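Side-chain contact in HNH endonuclease (Geobacillus virus E2, PDB 5H0M), which probably cuts DNA, introducing nicks, as an HNH endonuclease of a deep-sea thermophilic bacteriophage: residues 53-58 / 95-100. Residues are numbered along the deposited sequence; the frame is centred on the assembly and turned at random.
Sequences RAFYHS and TPLLVD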
# COMPACT_ATOMS: atom_id res chain seq x y z
N ARG A 53 8.01 -9.28 -2.18
CA ARG A 53 9.24 -8.56 -2.44
C ARG A 53 9.39 -8.25 -3.92
O ARG A 53 9.69 -7.11 -4.30
CB ARG A 53 10.46 -9.36 -1.99
CG ARG A 53 10.65 -9.50 -0.50
CD ARG A 53 11.81 -10.44 -0.29
NE ARG A 53 12.07 -10.78 1.09
CZ ARG A 53 13.02 -10.23 1.85
NH1 ARG A 53 13.78 -9.26 1.36
NH2 ARG A 53 13.19 -10.64 3.08
N ALA A 54 9.15 -9.25 -4.76
CA ALA A 54 9.29 -9.11 -6.20
C ALA A 54 8.28 -8.13 -6.77
O ALA A 54 8.57 -7.40 -7.73
CB ALA A 54 9.16 -10.46 -6.89
N PHE A 55 7.10 -8.08 -6.16
CA PHE A 55 6.05 -7.20 -6.65
C PHE A 55 6.48 -5.73 -6.71
O PHE A 55 6.20 -5.02 -7.67
CB PHE A 55 4.80 -7.34 -5.78
CG PHE A 55 3.69 -6.40 -6.15
CD1 PHE A 55 2.92 -6.65 -7.26
CD2 PHE A 55 3.46 -5.26 -5.40
CE1 PHE A 55 1.90 -5.78 -7.63
CE2 PHE A 55 2.45 -4.39 -5.76
CZ PHE A 55 1.67 -4.64 -6.87
N TYR A 56 7.19 -5.29 -5.69
CA TYR A 56 7.57 -3.88 -5.63
C TYR A 56 8.60 -3.49 -6.68
O TYR A 56 8.76 -2.30 -6.97
CB TYR A 56 8.06 -3.52 -4.23
CG TYR A 56 6.98 -3.62 -3.17
CD1 TYR A 56 5.92 -2.73 -3.14
CD2 TYR A 56 7.03 -4.60 -2.21
CE1 TYR A 56 4.93 -2.82 -2.16
CE2 TYR A 56 6.05 -4.70 -1.24
CZ TYR A 56 5.02 -3.81 -1.21
OH TYR A 56 4.06 -3.93 -0.20
N HIS A 57 9.26 -4.50 -7.26
CA HIS A 57 10.17 -4.28 -8.38
C HIS A 57 9.49 -4.36 -9.73
O HIS A 57 10.13 -4.09 -10.75
CB HIS A 57 11.26 -5.35 -8.38
CG HIS A 57 12.18 -5.27 -7.21
ND1 HIS A 57 13.27 -4.42 -7.17
CD2 HIS A 57 12.15 -5.90 -6.02
CE1 HIS A 57 13.89 -4.57 -6.02
NE2 HIS A 57 13.23 -5.46 -5.30
N SER A 58 8.22 -4.74 -9.76
CA SER A 58 7.55 -5.07 -11.00
C SER A 58 7.19 -3.85 -11.82
O SER A 58 6.91 -2.77 -11.29
CB SER A 58 6.29 -5.90 -10.76
OG SER A 58 5.24 -5.11 -10.21
N THR A 95 -5.97 -2.73 2.09
CA THR A 95 -5.78 -4.11 2.53
C THR A 95 -4.34 -4.47 2.17
O THR A 95 -3.98 -4.43 0.99
CB THR A 95 -6.74 -5.06 1.83
OG1 THR A 95 -8.09 -4.64 2.09
CG2 THR A 95 -6.55 -6.48 2.31
N PRO A 96 -3.51 -4.77 3.17
CA PRO A 96 -2.09 -4.96 2.87
C PRO A 96 -1.83 -6.03 1.81
O PRO A 96 -2.57 -7.00 1.67
CB PRO A 96 -1.50 -5.36 4.22
CG PRO A 96 -2.41 -4.73 5.22
CD PRO A 96 -3.78 -4.82 4.62
N LEU A 97 -0.74 -5.84 1.08
CA LEU A 97 -0.34 -6.76 0.05
C LEU A 97 -0.24 -8.21 0.54
O LEU A 97 -0.67 -9.13 -0.15
CB LEU A 97 1.01 -6.31 -0.52
CG LEU A 97 1.57 -7.13 -1.67
CD1 LEU A 97 0.68 -7.02 -2.90
CD2 LEU A 97 2.99 -6.65 -1.98
N LEU A 98 0.33 -8.39 1.73
CA LEU A 98 0.53 -9.72 2.29
C LEU A 98 -0.74 -10.31 2.87
O LEU A 98 -0.78 -11.49 3.20
CB LEU A 98 1.64 -9.66 3.35
CG LEU A 98 3.07 -9.53 2.79
CD1 LEU A 98 4.04 -9.09 3.87
CD2 LEU A 98 3.49 -10.85 2.17
N VAL A 99 -1.78 -9.49 3.00
CA VAL A 99 -3.09 -9.95 3.47
C VAL A 99 -3.97 -10.42 2.31
O VAL A 99 -4.69 -11.42 2.43
CB VAL A 99 -3.78 -8.85 4.30
CG1 VAL A 99 -5.24 -9.19 4.59
CG2 VAL A 99 -3.03 -8.62 5.59
N ASP A 100 -3.95 -9.71 1.18
CA ASP A 100 -4.73 -10.10 0.01
C ASP A 100 -3.99 -9.79 -1.29
O ASP A 100 -4.04 -8.68 -1.82
CB ASP A 100 -6.10 -9.44 0.01
CG ASP A 100 -7.05 -10.07 -1.01
OD1 ASP A 100 -6.57 -10.74 -1.96
OD2 ASP A 100 -8.29 -9.88 -0.87
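In the loop between the two strands, 90-93 and 110-113, of the beta-beta-alpha metal fold expected of an HNH nuclease, Leu97 reaches out to an aromatic pair, Phe55 on helix 41-55 and Tyr56 next in the chain. The meeting is apolar, and both methyls of the leucine take part. Leu97 CD2 lies 3.7 Å from Phe55 CD2 and approaches the phenol end of Tyr56, 3.6 Å from Tyr56 CZ and 3.4 Å from Tyr56 OH. Leu97 CD1 sits over one face of the Phe55 ring near its rim, with its closest ring atom, Phe55 CD2, at 4.1 Å. Leu97 extends with CG anti to its backbone N (chi1 -177°), which carries the branched end forward from the loop, while Tyr56 comes from the opposite direction and lays CE2, CZ and OH along the Leu97 CD2 methyl. Phe55 CD2 also lies above one face of the tyrosine ring, toward its rim, so the two aromatic side chains are packed on each other as well as on the leucine.

The contact joins helix 41-55 to the loop between strands 90-93 and 110-113, away from the Cys76, Cys79, Cys114 and Cys117 zinc site. Around it, Arg104 touches both Phe55 and Leu97, and Trp61 meets the Tyr56 ring edge-to-face and the Phe55 ring with the planes at about 45°. A type I beta turn runs from Phe55 to Ser58, where Phe55 O accepts two bonds. One comes from Ser58 N; the other, from Ser58 OG at 2.7 Å, arrives in the carbonyl plane on a lone pair. The same hydroxyl caps helix 59-71 through Trp61 N. On the loop side, Pro96 O receives Val99 N and Asp100 N, curling 97-99 into a helix-like turn from which the Leu97 side chain projects.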